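PDB 3LLW: geranyltranstransferase (IspA) from Helicobacter pylori, which probably acts as a magnesium-dependent prenyltransferase of isoprenoid biosynthesis, as in other members of the FPP/GGPP synthase family. Local coordinates for residues Asn253-Leu258 / Asn265-Thr270; Pro53-Ala58 / Lys191-Ser196; Ala166-Phe171 / Thr182-His187; Phe10-Cys15 / Leu293-Asn298. All blocks are in the same frame, centred on the assembly; numbering follows the deposited sequence.

Interaction 1: Asn253-Leu258 / Asn265-Thr270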
# COMPACT_ATOMS: atom_id res chain seq x y z
N ASN A 253 -20.39 -9.95 -14.34
CA ASN A 253 -19.65 -9.74 -15.58
C ASN A 253 -18.85 -10.99 -15.91
O ASN A 253 -17.69 -11.11 -15.53
CB ASN A 253 -18.64 -8.60 -15.46
CG ASN A 253 -19.29 -7.25 -15.28
OD1 ASN A 253 -18.99 -6.55 -14.32
ND2 ASN A 253 -20.15 -6.85 -16.22
N SER A 254 -19.47 -11.93 -16.60
CA SER A 254 -18.84 -13.22 -16.80
C SER A 254 -18.93 -13.72 -18.23
O SER A 254 -19.78 -13.28 -19.01
CB SER A 254 -19.41 -14.23 -15.79
OG SER A 254 -20.19 -15.23 -16.41
N PHE A 255 -18.05 -14.64 -18.58
CA PHE A 255 -18.02 -15.21 -19.92
C PHE A 255 -19.19 -16.15 -20.21
O PHE A 255 -19.54 -16.36 -21.36
CB PHE A 255 -16.70 -15.92 -20.18
CG PHE A 255 -15.58 -14.99 -20.47
CD1 PHE A 255 -15.43 -14.46 -21.75
CD2 PHE A 255 -14.69 -14.62 -19.48
CE1 PHE A 255 -14.39 -13.58 -22.02
CE2 PHE A 255 -13.65 -13.74 -19.76
CZ PHE A 255 -13.51 -13.22 -21.03
N VAL A 256 -19.80 -16.69 -19.16
CA VAL A 256 -21.03 -17.46 -19.32
C VAL A 256 -22.19 -16.56 -19.79
O VAL A 256 -23.02 -16.98 -20.59
CB VAL A 256 -21.38 -18.29 -18.05
CG1 VAL A 256 -22.66 -19.11 -18.24
CG2 VAL A 256 -20.19 -19.21 -17.67
N ASN A 257 -22.22 -15.32 -19.33
CA ASN A 257 -23.24 -14.37 -19.78
C ASN A 257 -23.00 -13.88 -21.19
O ASN A 257 -23.93 -13.80 -21.99
CB ASN A 257 -23.36 -13.18 -18.83
CG ASN A 257 -24.01 -13.56 -17.52
OD1 ASN A 257 -24.60 -14.63 -17.40
ND2 ASN A 257 -23.93 -12.67 -16.54
N LEU A 258 -21.74 -13.55 -21.50
CA LEU A 258 -21.38 -13.10 -22.83
C LEU A 258 -21.53 -14.22 -23.86
O LEU A 258 -22.16 -14.02 -24.90
CB LEU A 258 -19.95 -12.54 -22.85
CG LEU A 258 -19.41 -12.07 -24.21
CD1 LEU A 258 -20.03 -10.78 -24.70
CD2 LEU A 258 -17.93 -11.90 -24.10
N ASN A 265 -17.70 -23.01 -21.92
CA ASN A 265 -17.03 -24.28 -21.69
C ASN A 265 -16.02 -24.62 -22.77
O ASN A 265 -14.91 -25.04 -22.45
CB ASN A 265 -18.03 -25.42 -21.50
CG ASN A 265 -18.34 -25.68 -20.04
OD1 ASN A 265 -17.47 -26.12 -19.27
ND2 ASN A 265 -19.58 -25.42 -19.64
N ASN A 266 -16.39 -24.42 -24.04
CA ASN A 266 -15.48 -24.69 -25.15
C ASN A 266 -14.27 -23.77 -25.19
O ASN A 266 -13.15 -24.23 -25.45
CB ASN A 266 -16.20 -24.64 -26.50
CG ASN A 266 -15.30 -25.11 -27.64
OD1 ASN A 266 -14.97 -26.29 -27.73
ND2 ASN A 266 -14.88 -24.18 -28.49
N TYR A 267 -14.50 -22.49 -24.93
CA TYR A 267 -13.44 -21.49 -24.79
C TYR A 267 -12.40 -21.89 -23.74
O TYR A 267 -11.19 -21.85 -24.00
CB TYR A 267 -14.05 -20.13 -24.46
CG TYR A 267 -13.09 -18.96 -24.42
CD1 TYR A 267 -11.97 -18.89 -25.25
CD2 TYR A 267 -13.34 -17.88 -23.57
CE1 TYR A 267 -11.10 -17.80 -25.21
CE2 TYR A 267 -12.49 -16.78 -23.53
CZ TYR A 267 -11.38 -16.75 -24.35
OH TYR A 267 -10.55 -15.67 -24.32
N ALA A 268 -12.88 -22.27 -22.56
CA ALA A 268 -11.99 -22.77 -21.51
C ALA A 268 -11.11 -23.90 -22.05
O ALA A 268 -9.87 -23.86 -21.90
CB ALA A 268 -12.79 -23.22 -20.30
N GLN A 269 -11.73 -24.88 -22.72
CA GLN A 269 -11.01 -26.01 -23.32
C GLN A 269 -9.96 -25.61 -24.36
O GLN A 269 -8.86 -26.15 -24.35
CB GLN A 269 -11.97 -27.04 -23.93
CG GLN A 269 -13.12 -27.57 -23.02
CD GLN A 269 -12.70 -27.89 -21.58
OE1 GLN A 269 -11.69 -28.57 -21.34
NE2 GLN A 269 -13.50 -27.43 -20.62
N THR A 270 -10.27 -24.65 -25.24
CA THR A 270 -9.27 -24.23 -26.22
C THR A 270 -8.15 -23.40 -25.59
O THR A 270 -6.99 -23.51 -26.00
CB THR A 270 -9.86 -23.52 -27.48
OG1 THR A 270 -10.37 -22.23 -27.14
CG2 THR A 270 -10.97 -24.37 -28.12

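Interaction 2: Pro53-Ala58 / Lys191-Ser196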
# COMPACT_ATOMS: atom_id res chain seq x y z
N PRO A 53 0.57 -17.51 -3.82
CA PRO A 53 1.84 -17.99 -3.29
C PRO A 53 2.34 -19.31 -3.89
O PRO A 53 3.54 -19.46 -4.12
CB PRO A 53 1.56 -18.15 -1.80
CG PRO A 53 0.43 -17.25 -1.52
CD PRO A 53 -0.41 -17.31 -2.74
N LYS A 54 1.43 -20.25 -4.17
CA LYS A 54 1.83 -21.47 -4.88
C LYS A 54 2.46 -21.21 -6.25
O LYS A 54 3.42 -21.88 -6.62
CB LYS A 54 0.67 -22.45 -5.01
CG LYS A 54 0.35 -23.17 -3.72
CD LYS A 54 -0.98 -23.89 -3.79
CE LYS A 54 -1.35 -24.43 -2.41
NZ LYS A 54 -2.48 -25.36 -2.45
N LEU A 55 1.93 -20.24 -6.99
CA LEU A 55 2.52 -19.86 -8.28
C LEU A 55 3.91 -19.27 -8.10
O LEU A 55 4.81 -19.57 -8.87
CB LEU A 55 1.65 -18.83 -9.00
CG LEU A 55 0.34 -19.28 -9.63
CD1 LEU A 55 -0.54 -18.05 -9.83
CD2 LEU A 55 0.63 -19.98 -10.95
N PHE A 56 4.06 -18.42 -7.07
CA PHE A 56 5.33 -17.81 -6.70
C PHE A 56 6.36 -18.88 -6.39
O PHE A 56 7.49 -18.87 -6.92
CB PHE A 56 5.14 -16.88 -5.48
CG PHE A 56 6.44 -16.37 -4.89
CD1 PHE A 56 6.89 -16.83 -3.66
CD2 PHE A 56 7.23 -15.46 -5.60
CE1 PHE A 56 8.10 -16.36 -3.12
CE2 PHE A 56 8.44 -14.99 -5.06
CZ PHE A 56 8.88 -15.45 -3.84
N LEU A 57 5.96 -19.80 -5.53
CA LEU A 57 6.82 -20.90 -5.10
C LEU A 57 7.10 -21.94 -6.19
O LEU A 57 8.16 -22.54 -6.19
CB LEU A 57 6.27 -21.56 -3.85
CG LEU A 57 6.33 -20.73 -2.57
CD1 LEU A 57 5.44 -21.37 -1.48
CD2 LEU A 57 7.77 -20.61 -2.10
N ALA A 58 6.18 -22.11 -7.13
CA ALA A 58 6.40 -22.99 -8.27
C ALA A 58 7.61 -22.56 -9.08
O ALA A 58 8.41 -23.40 -9.45
CB ALA A 58 5.18 -23.05 -9.16
N LYS A 191 -3.42 -9.96 -13.75
CA LYS A 191 -2.26 -9.11 -13.45
C LYS A 191 -1.47 -9.56 -12.22
O LYS A 191 -0.23 -9.66 -12.28
CB LYS A 191 -2.69 -7.65 -13.29
CG LYS A 191 -1.95 -6.68 -14.21
CD LYS A 191 -2.56 -6.72 -15.61
CE LYS A 191 -2.23 -5.46 -16.41
NZ LYS A 191 -1.15 -5.70 -17.41
N LEU A 192 -2.18 -9.83 -11.13
CA LEU A 192 -1.60 -10.33 -9.88
C LEU A 192 -1.07 -11.78 -9.98
O LEU A 192 -0.10 -12.17 -9.31
CB LEU A 192 -2.62 -10.20 -8.73
CG LEU A 192 -2.16 -10.40 -7.29
CD1 LEU A 192 -1.05 -9.41 -6.94
CD2 LEU A 192 -3.32 -10.33 -6.26
N ILE A 193 -1.73 -12.57 -10.81
CA ILE A 193 -1.30 -13.95 -11.12
C ILE A 193 0.02 -13.92 -11.95
O ILE A 193 0.94 -14.70 -11.69
CB ILE A 193 -2.45 -14.67 -11.87
CG1 ILE A 193 -3.56 -15.06 -10.86
CG2 ILE A 193 -1.99 -15.90 -12.65
CD1 ILE A 193 -4.75 -15.67 -11.52
N SER A 194 0.11 -13.01 -12.92
CA SER A 194 1.36 -12.92 -13.70
C SER A 194 2.47 -12.27 -12.86
O SER A 194 3.63 -12.66 -12.97
CB SER A 194 1.14 -12.26 -15.08
OG SER A 194 1.79 -11.02 -15.21
N ALA A 195 2.09 -11.35 -11.97
CA ALA A 195 3.04 -10.77 -10.99
C ALA A 195 3.64 -11.82 -10.08
O ALA A 195 4.88 -11.89 -9.98
CB ALA A 195 2.42 -9.64 -10.18
N SER A 196 2.79 -12.62 -9.43
CA SER A 196 3.22 -13.83 -8.67
C SER A 196 4.30 -14.66 -9.41
O SER A 196 5.34 -14.99 -8.85
CB SER A 196 2.03 -14.73 -8.35
OG SER A 196 0.96 -14.00 -7.75

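Interaction 3: Ala166-Phe171 / Thr182-His187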
# COMPACT_ATOMS: atom_id res chain seq x y z
N ALA A 166 -12.55 -1.81 -10.03
CA ALA A 166 -13.42 -0.65 -10.25
C ALA A 166 -14.40 -0.87 -11.41
O ALA A 166 -15.62 -0.58 -11.25
CB ALA A 166 -12.62 0.62 -10.43
N LEU A 167 -13.90 -1.41 -12.52
CA LEU A 167 -14.78 -1.82 -13.62
C LEU A 167 -15.80 -2.87 -13.20
O LEU A 167 -16.96 -2.78 -13.58
CB LEU A 167 -14.00 -2.37 -14.82
CG LEU A 167 -12.93 -1.46 -15.42
CD1 LEU A 167 -11.94 -2.26 -16.30
CD2 LEU A 167 -13.54 -0.32 -16.19
N ASP A 168 -15.36 -3.88 -12.46
CA ASP A 168 -16.26 -4.96 -12.05
C ASP A 168 -17.42 -4.47 -11.20
O ASP A 168 -18.55 -4.91 -11.39
CB ASP A 168 -15.51 -6.07 -11.32
CG ASP A 168 -16.32 -7.37 -11.24
OD1 ASP A 168 -17.20 -7.59 -12.09
OD2 ASP A 168 -16.07 -8.17 -10.32
N CYS A 169 -17.14 -3.56 -10.27
CA CYS A 169 -18.17 -2.97 -9.41
C CYS A 169 -19.05 -2.02 -10.16
O CYS A 169 -20.27 -2.02 -9.96
CB CYS A 169 -17.54 -2.23 -8.22
SG CYS A 169 -16.66 -3.35 -7.15
N TYR A 170 -18.44 -1.20 -11.01
CA TYR A 170 -19.17 -0.16 -11.71
C TYR A 170 -20.17 -0.74 -12.71
O TYR A 170 -21.30 -0.26 -12.80
CB TYR A 170 -18.24 0.86 -12.40
CG TYR A 170 -18.99 2.08 -12.87
CD1 TYR A 170 -19.18 3.17 -12.02
CD2 TYR A 170 -19.55 2.12 -14.15
CE1 TYR A 170 -19.90 4.27 -12.43
CE2 TYR A 170 -20.28 3.21 -14.57
CZ TYR A 170 -20.45 4.29 -13.71
OH TYR A 170 -21.17 5.37 -14.14
N PHE A 171 -19.75 -1.78 -13.43
CA PHE A 171 -20.58 -2.39 -14.46
C PHE A 171 -21.24 -3.67 -14.01
O PHE A 171 -21.45 -4.57 -14.82
CB PHE A 171 -19.77 -2.62 -15.74
CG PHE A 171 -19.26 -1.35 -16.35
CD1 PHE A 171 -20.11 -0.54 -17.10
CD2 PHE A 171 -17.94 -0.96 -16.18
CE1 PHE A 171 -19.65 0.63 -17.66
CE2 PHE A 171 -17.47 0.22 -16.73
CZ PHE A 171 -18.31 1.01 -17.48
N THR A 182 -12.66 -8.98 -21.47
CA THR A 182 -11.30 -9.52 -21.40
C THR A 182 -10.39 -8.53 -20.66
O THR A 182 -9.52 -8.94 -19.88
CB THR A 182 -10.72 -9.82 -22.82
OG1 THR A 182 -11.66 -10.61 -23.57
CG2 THR A 182 -9.44 -10.60 -22.74
N PHE A 183 -10.60 -7.24 -20.89
CA PHE A 183 -9.87 -6.18 -20.23
C PHE A 183 -10.17 -6.16 -18.73
O PHE A 183 -9.28 -6.01 -17.92
CB PHE A 183 -10.25 -4.84 -20.86
CG PHE A 183 -9.47 -3.67 -20.35
CD1 PHE A 183 -9.86 -2.99 -19.19
CD2 PHE A 183 -8.36 -3.22 -21.04
CE1 PHE A 183 -9.14 -1.90 -18.71
CE2 PHE A 183 -7.63 -2.11 -20.58
CZ PHE A 183 -8.02 -1.46 -19.41
N LEU A 184 -11.44 -6.28 -18.37
CA LEU A 184 -11.79 -6.29 -16.96
C LEU A 184 -11.06 -7.42 -16.27
O LEU A 184 -10.39 -7.19 -15.25
CB LEU A 184 -13.32 -6.31 -16.79
CG LEU A 184 -14.15 -6.99 -15.70
CD1 LEU A 184 -13.50 -7.09 -14.35
CD2 LEU A 184 -15.46 -6.22 -15.58
N HIS A 185 -11.12 -8.62 -16.83
CA HIS A 185 -10.56 -9.78 -16.16
C HIS A 185 -9.04 -9.88 -16.23
O HIS A 185 -8.42 -10.42 -15.31
CB HIS A 185 -11.23 -11.07 -16.63
CG HIS A 185 -12.64 -11.21 -16.16
ND1 HIS A 185 -13.01 -10.98 -14.85
CD2 HIS A 185 -13.77 -11.57 -16.81
CE1 HIS A 185 -14.31 -11.18 -14.72
NE2 HIS A 185 -14.79 -11.54 -15.90
N GLU A 186 -8.44 -9.34 -17.30
CA GLU A 186 -6.98 -9.24 -17.39
C GLU A 186 -6.50 -8.46 -16.18
O GLU A 186 -5.56 -8.86 -15.52
CB GLU A 186 -6.53 -8.54 -18.68
CG GLU A 186 -5.01 -8.55 -18.94
CD GLU A 186 -4.54 -7.53 -19.99
OE1 GLU A 186 -3.33 -7.52 -20.31
OE2 GLU A 186 -5.37 -6.73 -20.50
N HIS A 187 -7.22 -7.37 -15.86
CA HIS A 187 -6.84 -6.46 -14.78
C HIS A 187 -7.27 -6.93 -13.37
O HIS A 187 -6.46 -6.96 -12.46
CB HIS A 187 -7.29 -5.02 -15.10
CG HIS A 187 -6.53 -4.41 -16.25
ND1 HIS A 187 -6.75 -4.75 -17.57
CD2 HIS A 187 -5.54 -3.48 -16.27
CE1 HIS A 187 -5.93 -4.07 -18.34
NE2 HIS A 187 -5.19 -3.30 -17.58

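Interaction 4: Phe10-Cys15 / Leu293-Asn298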
# COMPACT_ATOMS: atom_id res chain seq x y z
N PHE A 10 9.54 -31.92 -3.47
CA PHE A 10 10.12 -30.84 -2.68
C PHE A 10 9.22 -29.60 -2.70
O PHE A 10 9.03 -28.95 -1.67
CB PHE A 10 11.52 -30.50 -3.21
CG PHE A 10 12.11 -29.27 -2.61
CD1 PHE A 10 12.72 -29.32 -1.36
CD2 PHE A 10 12.08 -28.06 -3.29
CE1 PHE A 10 13.28 -28.17 -0.79
CE2 PHE A 10 12.64 -26.91 -2.73
CZ PHE A 10 13.24 -26.97 -1.48
N TYR A 11 8.68 -29.30 -3.88
CA TYR A 11 7.81 -28.15 -4.08
C TYR A 11 6.49 -28.30 -3.33
O TYR A 11 6.05 -27.36 -2.66
CB TYR A 11 7.57 -27.91 -5.57
CG TYR A 11 6.37 -27.04 -5.87
CD1 TYR A 11 6.31 -25.71 -5.44
CD2 TYR A 11 5.29 -27.55 -6.59
CE1 TYR A 11 5.22 -24.92 -5.70
CE2 TYR A 11 4.19 -26.75 -6.87
CZ TYR A 11 4.16 -25.44 -6.42
OH TYR A 11 3.08 -24.65 -6.69
N TYR A 12 5.86 -29.47 -3.43
CA TYR A 12 4.61 -29.73 -2.71
C TYR A 12 4.76 -29.58 -1.20
O TYR A 12 3.84 -29.15 -0.50
CB TYR A 12 4.08 -31.13 -3.04
CG TYR A 12 3.36 -31.25 -4.37
CD1 TYR A 12 2.71 -30.15 -4.94
CD2 TYR A 12 3.31 -32.47 -5.04
CE1 TYR A 12 2.05 -30.26 -6.15
CE2 TYR A 12 2.64 -32.59 -6.26
CZ TYR A 12 2.01 -31.48 -6.80
OH TYR A 12 1.34 -31.59 -8.01
N ASN A 13 5.94 -29.94 -0.70
CA ASN A 13 6.23 -29.86 0.71
C ASN A 13 6.47 -28.41 1.16
O ASN A 13 6.08 -28.04 2.27
CB ASN A 13 7.41 -30.78 1.04
CG ASN A 13 7.70 -30.84 2.51
OD1 ASN A 13 8.85 -30.66 2.92
ND2 ASN A 13 6.67 -31.07 3.32
N GLU A 14 7.09 -27.61 0.29
CA GLU A 14 7.25 -26.17 0.56
C GLU A 14 5.93 -25.41 0.62
O GLU A 14 5.79 -24.48 1.40
CB GLU A 14 8.21 -25.52 -0.43
CG GLU A 14 9.67 -25.92 -0.19
CD GLU A 14 10.08 -25.76 1.28
OE1 GLU A 14 9.88 -24.66 1.84
OE2 GLU A 14 10.61 -26.73 1.86
N CYS A 15 4.96 -25.83 -0.19
CA CYS A 15 3.62 -25.28 -0.15
C CYS A 15 2.92 -25.56 1.17
O CYS A 15 2.19 -24.71 1.67
CB CYS A 15 2.79 -25.81 -1.32
SG CYS A 15 3.42 -25.23 -2.91
N LEU A 293 5.07 -25.95 -12.91
CA LEU A 293 3.95 -25.24 -13.51
C LEU A 293 2.89 -26.18 -14.07
O LEU A 293 1.71 -26.00 -13.80
CB LEU A 293 4.43 -24.23 -14.56
CG LEU A 293 5.19 -23.01 -14.01
CD1 LEU A 293 5.62 -22.10 -15.13
CD2 LEU A 293 4.34 -22.25 -13.00
N ASN A 294 3.34 -27.19 -14.81
CA ASN A 294 2.45 -28.21 -15.38
C ASN A 294 1.60 -28.89 -14.31
O ASN A 294 0.39 -29.04 -14.49
CB ASN A 294 3.28 -29.24 -16.16
CG ASN A 294 2.44 -30.29 -16.86
OD1 ASN A 294 2.45 -31.45 -16.47
ND2 ASN A 294 1.72 -29.88 -17.90
N ALA A 295 2.23 -29.24 -13.19
CA ALA A 295 1.55 -29.94 -12.10
C ALA A 295 0.48 -29.07 -11.46
O ALA A 295 -0.63 -29.54 -11.20
CB ALA A 295 2.54 -30.38 -11.06
N LEU A 296 0.83 -27.81 -11.22
CA LEU A 296 -0.07 -26.85 -10.59
C LEU A 296 -1.31 -26.62 -11.45
O LEU A 296 -2.44 -26.64 -10.93
CB LEU A 296 0.65 -25.52 -10.36
CG LEU A 296 0.56 -24.83 -9.00
CD1 LEU A 296 1.01 -23.38 -9.15
CD2 LEU A 296 -0.82 -24.91 -8.32
N LEU A 297 -1.10 -26.43 -12.75
CA LEU A 297 -2.18 -26.19 -13.69
C LEU A 297 -3.11 -27.38 -13.87
O LEU A 297 -4.32 -27.20 -14.01
CB LEU A 297 -1.65 -25.77 -15.05
CG LEU A 297 -0.76 -24.52 -15.15
CD1 LEU A 297 -0.61 -24.20 -16.61
CD2 LEU A 297 -1.31 -23.32 -14.39
N ASN A 298 -2.56 -28.59 -13.85
CA ASN A 298 -3.37 -29.81 -13.97
C ASN A 298 -4.28 -30.00 -12.76
O ASN A 298 -5.40 -30.49 -12.89
CB ASN A 298 -2.51 -31.06 -14.21
CG ASN A 298 -2.02 -31.17 -15.66
OD1 ASN A 298 -2.81 -31.12 -16.61
ND2 ASN A 298 -0.71 -31.32 -15.83

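Interaction 1: Asn253-Leu258 / Asn265-Thr270
Phe-255 and Tyr-267 carry this contact by themselves. Their rings form an edge-to-face pair. Tyr-267 supplies the edge and Phe-255 the face. The centroids are 5.7 Å apart and the planes meet at 61°, so the T is tilted. One atom does the touching: CE2 of Tyr-267 sits over the face of Phe-255, 4.0 Å from CE1 and 4.1 Å from CD1 of Phe-255. The pair joins widely spaced backbones, since the CA atoms of Phe-255 and Tyr-267 are 9.2 Å apart. Tyr-267 sets its CG opposite the backbone N (chi1 -174°), which sends the ring out toward Phe-255.

Further residues position the start of helix 255-259, and with it Phe-255. Ser-254 is the N-cap of this short helix. Its OG accepts a weak bond from Val-256 N, at 3.1 Å. The backbone N of Phe-255 is bonded to OD2 of Asp-231, so the first turn is also fixed to helix 209-236. Both side chains also touch that helix, Phe-255 at Val-228 and Tyr-267 at Leu-224. Asn-253 gives a further tie. Its ND2 bonds to Phe-171 O, and its carbonyl O accepts from His-185 NE2.

Asp-231 lies in the sequence DDIID, which fits the second aspartate-rich motif of the family. The contact is a small aromatic join between two consecutive helices, 255-259 and 261-279. It sits at the periphery of a mainly helical prenyl synthase fold, beside the helix that bears that motif.

Interaction 2: Pro53-Ala58 / Lys191-Ser196
Helices 51-63 and 178-204 run roughly parallel here, with local axes 8.7 Å apart at 31°, and they come closest where the CA atoms of Phe-56 and Ser-196 lie 4.9 Å from each other. At this point the backbones nearly touch. The carbonyl O of Ser-196 faces CA of Phe-56 at 3.5 Å, a CA-H...O contact with an angle of 144° at the hydrogen. The same oxygen lies in the plane of the Phe-56 ring, at its edge, 3.8 Å from CD2. The ring itself leads away and packs on Ile-79 and Ala-80 of helix 73-94.

Leu-55 points into the interface. Its CD1 meets CG2 of Ile-193 at 3.8 Å. Its CB is 4.2 Å from CB of Ser-196. Met-222 of helix 209-236 touches both Leu-55 and Ile-193.

Ser-196 turns its hydroxyl back to its own helix. With chi1 at -51°, OG lies beside the backbone N and donates to Leu-192 O at 2.6 Å. That carbonyl also accepts from Ser-196 N. The buried hydroxyl is therefore satisfied within its helix, and CB of Ser-196 is what meets Leu-55. The join rests on van der Waals packing and one weak CA-H...O contact.

Interaction 3: Ala166-Phe171 / Thr182-His187
Leu-167 makes the tightest touch, driving CD1 against the edge of the Phe-183 ring. CD1 of Leu-167 lies in the ring plane, 3.6 Å from CD1 of Phe-183. Phe-183 holds its CG anti to the backbone N (chi1 -174°), the setting in which its ring edge meets that methyl. The two side chains meet at about a right angle. Leu-184 packs just beside them. Its CD1 is 3.8 Å from CB of Asp-168, and its CD2 is 3.8 Å from CA of Asp-168, so both methyls press on that residue. His-187 braces Phe-183 from its own helix. Its ND1 donates to Phe-183 O at 2.8 Å, and its CE1 lies 3.4 Å above one face of the Phe-183 ring, toward the rim.

These helices, 161-170 and 178-204, run at 129° to one another with local axes 9.7 Å apart. They bring together two sequence motifs of the family, the GQxxD that ends at Asp-168 and the KT that begins at Lys-188. OD2 of Asp-168 forms a salt bridge with Lys-188. The Asp-168 side chain is also about 5 Å from that of Asp-94, a magnesium ligand, though no metal is bound in this chain.

Toward the C-terminal end of helix 161-170 the two segments touch less. Phe-171 leaves helical geometry and hardly meets 182-187, and Tyr-170 is exposed. Their rings instead meet His-33 and Phe-32 of the second subunit, Tyr-170 the former and Phe-171 the latter.

Interaction 4: Phe10-Cys15 / Leu293-Asn298
The first and last helices of the chain, 6-23 and 287-301, meet here at a distance spanned by two tyrosines. The nearest CA atoms, those of Tyr-12 and Leu-296, are still 9.6 Å apart. The long side chains on helix 6-23 make up the difference.

Tyr-11 brings its phenol end to Leu-296. Its OH is 3.4 Å from CG and 3.5 Å from CD1 of Leu-296. CG of Leu-296 lies near the ring plane, at the edge, and the two side chains cross at about a right angle. This hydroxyl has a stronger partner elsewhere. It is bonded to Lys-54 O, a bond that ties the phenol end to helix 51-63. The ring also packs on Leu-57 and Ala-58. Tyr-11 thus reaches from helix 6-23 to helices 51-63 and 287-301.

Tyr-12 works on the outer side. Its CG is turned away from the carbonyl carbon (chi1 -79°), and its OH comes to CB of Ala-295 at 3.5 Å. Tyr-11 is buried and Tyr-12 exposed.

Leu-296 also touches Leu-55 of helix 51-63. Leu-297 packs on helices 209-236 and 261-279. No hydrogen bond links the two segments. The closest touches are van der Waals contacts of hydroxyl oxygens with aliphatic carbons. They bring the two terminal helices of the chain together near the surface of a mainly helical prenyl synthase fold.

In the fold
The chain opens with helix 6-23, whose segment 10-15 pairs with the last helix, 287-301. Interaction 4 therefore closes the widest loop, and the other three lie within it. Interaction 2 comes next, joining helix 51-63 to helix 178-204 across 132 residues. Interaction 3 falls inside that span and shares helix 178-204. Interaction 1 follows in series, a short closure between helices 255-259 and 261-279. No loops cross. Interactions 2 and 4 touch through helix 51-63. Interactions 1 and 3 touch through Asn-253 and lie on the same side of the chain's centre. Interactions 3 and 4 lie on opposite sides, with interaction 2 near the middle of the helical bundle.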